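Packaging enzyme P4 (PDB 4BLP) is a hexameric RecA-like NTPase of a double-stranded RNA phage, which probably uses NTP hydrolysis to translocate viral RNA during genome packaging. Local coordinates at residues D[172-177]-D[188-193]; D[217-222]-D[255-260]. All blocks are in the same frame, centred on the assembly; numbering follows the deposited sequence.

Contact 1. Residues D[172-177]-D[188-193]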
loop_
_atom_site.group_PDB
_atom_site.type_symbol
_atom_site.label_atom_id
_atom_site.label_comp_id
_atom_site.label_asym_id
_atom_site.label_seq_id
_atom_site.Cartn_x
_atom_site.Cartn_y
_atom_site.Cartn_z
ATOM N N ILE D 172 9.014 -2.453 34.644
ATOM C CA ILE D 172 7.758 -2.111 33.986
ATOM C C ILE D 172 7.428 -3.285 33.073
ATOM O O ILE D 172 8.296 -3.728 32.318
ATOM C CB ILE D 172 7.863 -0.790 33.223
ATOM C CG1 ILE D 172 8.006 0.352 34.243
ATOM C CG2 ILE D 172 6.603 -0.574 32.309
ATOM C CD1 ILE D 172 8.354 1.636 33.504
ATOM N N ARG D 173 6.199 -3.795 33.167
ATOM C CA ARG D 173 5.804 -4.966 32.372
ATOM C C ARG D 173 4.837 -4.528 31.297
ATOM O O ARG D 173 3.761 -4.005 31.608
ATOM C CB ARG D 173 5.207 -6.037 33.323
ATOM C CG ARG D 173 6.346 -6.646 34.195
ATOM C CD ARG D 173 7.012 -7.847 33.502
ATOM N NE ARG D 173 6.026 -8.925 33.455
ATOM C CZ ARG D 173 6.058 -9.952 32.607
ATOM N NH1 ARG D 173 7.066 -10.090 31.749
ATOM N NH2 ARG D 173 5.074 -10.834 32.597
ATOM N N TRP D 174 5.266 -4.647 30.032
ATOM C CA TRP D 174 4.491 -4.175 28.885
ATOM C C TRP D 174 4.522 -5.157 27.738
ATOM O O TRP D 174 5.617 -5.546 27.281
ATOM C CB TRP D 174 5.078 -2.821 28.403
ATOM C CG TRP D 174 4.303 -2.185 27.265
ATOM C CD1 TRP D 174 2.940 -2.123 27.125
ATOM C CD2 TRP D 174 4.859 -1.530 26.106
ATOM N NE1 TRP D 174 2.614 -1.505 25.931
ATOM C CE2 TRP D 174 3.773 -1.134 25.286
ATOM C CE3 TRP D 174 6.181 -1.280 25.656
ATOM C CZ2 TRP D 174 3.957 -0.429 24.078
ATOM C CZ3 TRP D 174 6.368 -0.575 24.465
ATOM C CH2 TRP D 174 5.268 -0.171 23.679
ATOM N N GLY D 175 3.337 -5.530 27.265
ATOM C CA GLY D 175 3.173 -6.369 26.075
ATOM C C GLY D 175 3.713 -7.783 26.196
ATOM O O GLY D 175 4.008 -8.431 25.189
ATOM N N GLU D 176 3.810 -8.280 27.426
ATOM C CA GLU D 176 4.301 -9.619 27.728
ATOM C C GLU D 176 3.200 -10.430 28.426
ATOM O O GLU D 176 2.389 -9.834 29.113
ATOM C CB GLU D 176 5.516 -9.521 28.679
ATOM C CG GLU D 176 6.729 -8.872 28.033
ATOM C CD GLU D 176 7.467 -9.758 27.052
ATOM O OE1 GLU D 176 7.164 -10.970 26.987
ATOM O OE2 GLU D 176 8.318 -9.223 26.307
ATOM N N PRO D 177 3.170 -11.773 28.304
ATOM C CA PRO D 177 2.102 -12.550 28.993
ATOM C C PRO D 177 2.318 -12.542 30.511
ATOM O O PRO D 177 3.460 -12.619 30.955
ATOM C CB PRO D 177 2.301 -13.985 28.448
ATOM C CG PRO D 177 3.752 -14.022 28.003
ATOM C CD PRO D 177 4.033 -12.648 27.477
ATOM N N ILE D 188 5.471 -2.936 37.725
ATOM C CA ILE D 188 4.311 -2.122 37.445
ATOM C C ILE D 188 3.842 -2.527 36.042
ATOM O O ILE D 188 4.624 -2.427 35.111
ATOM C CB ILE D 188 4.628 -0.624 37.543
ATOM C CG1 ILE D 188 5.123 -0.220 38.965
ATOM C CG2 ILE D 188 3.380 0.184 37.121
ATOM C CD1 ILE D 188 5.559 1.135 39.137
ATOM N N ALA D 189 2.593 -2.982 35.916
ATOM C CA ALA D 189 2.053 -3.412 34.634
ATOM C C ALA D 189 1.473 -2.197 33.908
ATOM O O ALA D 189 0.764 -1.393 34.521
ATOM C CB ALA D 189 0.981 -4.476 34.874
ATOM N N VAL D 190 1.725 -2.085 32.602
ATOM C CA VAL D 190 1.209 -0.938 31.812
ATOM C C VAL D 190 0.549 -1.491 30.554
ATOM O O VAL D 190 0.817 -2.645 30.178
ATOM C CB VAL D 190 2.300 0.126 31.476
ATOM C CG1 VAL D 190 2.858 0.755 32.771
ATOM C CG2 VAL D 190 3.423 -0.492 30.641
ATOM N N ALA D 191 -0.283 -0.649 29.883
ATOM C CA ALA D 191 -1.023 -1.113 28.718
ATOM C C ALA D 191 -0.481 -0.587 27.382
ATOM O O ALA D 191 -0.265 -1.385 26.459
ATOM C CB ALA D 191 -2.506 -0.753 28.870
ATOM N N ASP D 192 -0.349 0.752 27.225
ATOM C CA ASP D 192 0.033 1.310 25.899
ATOM C C ASP D 192 1.397 1.983 25.960
ATOM O O ASP D 192 2.015 2.079 27.035
ATOM C CB ASP D 192 -1.031 2.310 25.405
ATOM C CG ASP D 192 -0.894 3.670 26.027
ATOM O OD1 ASP D 192 -0.841 3.744 27.263
ATOM O OD2 ASP D 192 -0.803 4.676 25.261
ATOM N N LEU D 193 1.851 2.459 24.820
ATOM C CA LEU D 193 3.165 3.116 24.717
ATOM C C LEU D 193 3.246 4.389 25.599
ATOM O O LEU D 193 4.280 4.624 26.227
ATOM C CB LEU D 193 3.381 3.456 23.231
ATOM C CG LEU D 193 4.572 4.398 22.933
ATOM C CD1 LEU D 193 5.920 3.666 23.182
ATOM C CD2 LEU D 193 4.477 4.863 21.473
HETATM O O HOH W 1 0.898 -4.756 28.477
#
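I172 meets I188 in parallel register at one side of the RecA-like sheet, where strand 170-173 runs beside 187-189, the outermost strand of the sheet within this chain, as the two strands of a beta-alpha-beta unit. Its CG2 branch, anti to the backbone N, lies 3.6 Å from V190 CG2 on the face that helix 193-205 covers. The backbone of R173 carries the two hydrogen bonds that join the segments here: its N donates to I188 O at 2.9 Å with an N-H...O angle of 168°, and its O receives V190 N at 3.0 Å. Its side chain turns to the other face and, bent at chi2 and chi3, leads away from A189 to salt bridges with D182 and D213, near, though not touching, the probable P-loop.

W174 adds a side-chain bond and ring packing. With CG anti to the backbone N (chi1 -176°), the indole extends past V190, whose CG2 touches W174 CB at 3.6 Å, and reaches the turn that leads into helix 193-205. W174 NE1 donates to A191 O at 2.9 Å. The acceptor lies in the indole plane, but the bond is bent, 135° at the hydrogen, and the donor stands above the carbonyl plane of A191. D192 O lies over one ring face, offset toward the rim, while the far corner of the indole, CH2, meets L193 CD1 at 3.9 Å. D192 itself is the N-cap of that helix, its carboxylate held by T194 OG1 and E195 N.

At G175, whose positive phi turns the chain away from the strand, a water carries the connection one step further: it accepts from G175 N at 2.8 Å and donates to V190 O at 2.7 Å.

Contact 2. Residues D[217-222]-D[255-260]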
loop_
_atom_site.group_PDB
_atom_site.type_symbol
_atom_site.label_atom_id
_atom_site.label_comp_id
_atom_site.label_asym_id
_atom_site.label_seq_id
_atom_site.Cartn_x
_atom_site.Cartn_y
_atom_site.Cartn_z
ATOM N N ASN D 217 6.310 -4.556 21.763
ATOM C CA ASN D 217 5.270 -3.860 20.981
ATOM C C ASN D 217 5.857 -2.755 20.087
ATOM O O ASN D 217 5.247 -2.431 19.070
ATOM C CB ASN D 217 4.201 -3.283 21.900
ATOM C CG ASN D 217 3.027 -4.215 21.990
ATOM O OD1 ASN D 217 3.140 -5.399 21.697
ATOM N ND2 ASN D 217 1.861 -3.677 22.300
ATOM N N LEU D 218 7.032 -2.195 20.466
ATOM C CA LEU D 218 7.709 -1.224 19.608
ATOM C C LEU D 218 8.255 -1.950 18.378
ATOM O O LEU D 218 8.073 -1.496 17.234
ATOM C CB LEU D 218 8.841 -0.546 20.416
ATOM C CG LEU D 218 9.342 0.758 19.855
ATOM C CD1 LEU D 218 8.280 1.890 20.079
ATOM C CD2 LEU D 218 10.715 1.130 20.510
ATOM N N VAL D 219 8.897 -3.114 18.591
ATOM C CA VAL D 219 9.386 -3.913 17.454
ATOM C C VAL D 219 8.244 -4.304 16.540
ATOM O O VAL D 219 8.348 -4.207 15.313
ATOM C CB VAL D 219 10.144 -5.180 17.942
ATOM C CG1 VAL D 219 10.519 -6.105 16.758
ATOM C CG2 VAL D 219 11.367 -4.796 18.753
ATOM N N PHE D 220 7.138 -4.765 17.125
ATOM C CA PHE D 220 6.010 -5.212 16.322
ATOM C C PHE D 220 5.250 -4.066 15.646
ATOM O O PHE D 220 4.761 -4.236 14.536
ATOM C CB PHE D 220 5.025 -6.013 17.209
ATOM C CG PHE D 220 5.545 -7.304 17.816
ATOM C CD1 PHE D 220 6.696 -7.915 17.330
ATOM C CD2 PHE D 220 4.888 -7.900 18.882
ATOM C CE1 PHE D 220 7.163 -9.110 17.897
ATOM C CE2 PHE D 220 5.357 -9.091 19.445
ATOM C CZ PHE D 220 6.457 -9.704 18.923
ATOM N N GLY D 221 5.164 -2.935 16.298
ATOM C CA GLY D 221 4.321 -1.844 15.836
ATOM C C GLY D 221 4.939 -0.741 15.013
ATOM O O GLY D 221 4.200 -0.025 14.348
ATOM N N ILE D 222 6.266 -0.558 15.079
ATOM C CA ILE D 222 6.968 0.492 14.334
ATOM C C ILE D 222 7.461 -0.150 13.041
ATOM O O ILE D 222 8.541 -0.748 13.019
ATOM C CB ILE D 222 8.123 1.147 15.147
ATOM C CG1 ILE D 222 7.653 1.762 16.469
ATOM C CG2 ILE D 222 8.864 2.221 14.310
ATOM C CD1 ILE D 222 6.430 2.748 16.386
ATOM N N ALA D 255 15.845 -1.150 28.631
ATOM C CA ALA D 255 14.721 -1.900 28.056
ATOM C C ALA D 255 15.182 -3.154 27.350
ATOM O O ALA D 255 16.178 -3.093 26.637
ATOM C CB ALA D 255 13.976 -1.016 27.070
ATOM N N ALA D 256 14.433 -4.266 27.508
ATOM C CA ALA D 256 14.691 -5.504 26.757
ATOM C C ALA D 256 14.085 -5.373 25.363
ATOM O O ALA D 256 12.962 -4.866 25.211
ATOM C CB ALA D 256 14.084 -6.712 27.482
ATOM N N ILE D 257 14.798 -5.843 24.339
ATOM C CA ILE D 257 14.242 -5.818 23.001
ATOM C C ILE D 257 14.740 -7.008 22.191
ATOM O O ILE D 257 15.893 -7.419 22.337
ATOM C CB ILE D 257 14.562 -4.450 22.305
ATOM C CG1 ILE D 257 13.706 -4.230 21.057
ATOM C CG2 ILE D 257 16.076 -4.276 22.003
ATOM C CD1 ILE D 257 13.762 -2.744 20.550
ATOM N N ASN D 258 13.860 -7.572 21.368
ATOM C CA ASN D 258 14.217 -8.666 20.448
ATOM C C ASN D 258 13.816 -8.183 19.054
ATOM O O ASN D 258 12.631 -8.239 18.749
ATOM C CB ASN D 258 13.547 -9.984 20.834
ATOM C CG ASN D 258 13.730 -11.055 19.768
ATOM O OD1 ASN D 258 14.508 -10.906 18.813
ATOM N ND2 ASN D 258 13.043 -12.184 19.927
ATOM N N PRO D 259 14.753 -7.649 18.232
ATOM C CA PRO D 259 14.347 -7.056 16.953
ATOM C C PRO D 259 13.897 -8.049 15.886
ATOM O O PRO D 259 13.386 -7.629 14.839
ATOM C CB PRO D 259 15.603 -6.286 16.505
ATOM C CG PRO D 259 16.735 -7.069 17.107
ATOM C CD PRO D 259 16.211 -7.470 18.466
ATOM N N MET D 260 14.063 -9.363 16.150
ATOM C CA MET D 260 13.639 -10.455 15.266
ATOM C C MET D 260 14.227 -10.323 13.860
ATOM O O MET D 260 13.521 -10.397 12.846
ATOM C CB MET D 260 12.110 -10.571 15.212
ATOM C CG MET D 260 11.508 -10.940 16.528
ATOM S SD MET D 260 9.816 -11.549 16.315
ATOM C CE MET D 260 9.528 -12.121 17.985
#
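V219 overlaps the side chain of I257 with its CG2 branch, which lies 3.3 Å from I257 CG1 and 3.6 Å from I257 CD1, the first of these tighter than usual van der Waals contact. The pair joins helix 216-221 to the C-terminal end of strand 252-257, a central strand of the parallel part of the RecA-like sheet. I257 directs CG1 anti to its own backbone N (chi1 -165°), which carries its extended arm out toward the helix, and the two side chains cross at a slant. The other branch of V219 faces backbone instead: CG1 lies 3.6 Å from N258 O and 3.8 Å from P259 O, where the chain turns after the strand.

N258 braces that turn: its OD1 accepts from M260 N at 3.1 Å in an Asx turn; the donor stands above the amide carbonyl plane. The side chain of N258 also touches T155 in the probable Walker A loop, which places the turn next to the probable nucleotide-binding loop. Beyond the turn, M260 stretches its chain toward F220. Its methyl CE meets the ring edge at F220 CE1, 3.8 Å away and near the ring plane, while SD sits 5.3 Å from the centroid of the F220 ring, 81° off the normal: a Met-aromatic contact made at the edge.

V233 of a neighbouring subunit packs against F220, and N272 of that subunit against M260. Between the segments, then, dispersion and shape hold the helix to the strand end, while the bond within the Asx turn is consistent with steadying the backbone against which V219 rests.

Contacts 1 and 2 lie in series along the chain, with centres 13 Å apart, and share one sheet: contact 1 involves 187-189, its outermost strand within this chain, contact 2 the end of the more central strand 252-257. The indole of W174 joins them, its CZ2 packing 3.6 Å from N217 CB and its CH2 4.2 Å from L218 N. L193 CD1 and L218 CD1 add a looser touch at 4.3 Å. Both contacts come near the probable P-loop, contact 1 through R173, which does not touch it, and contact 2 through N258. Both also meet a neighbouring subunit, which places this side of the sheet at the hexamer interface.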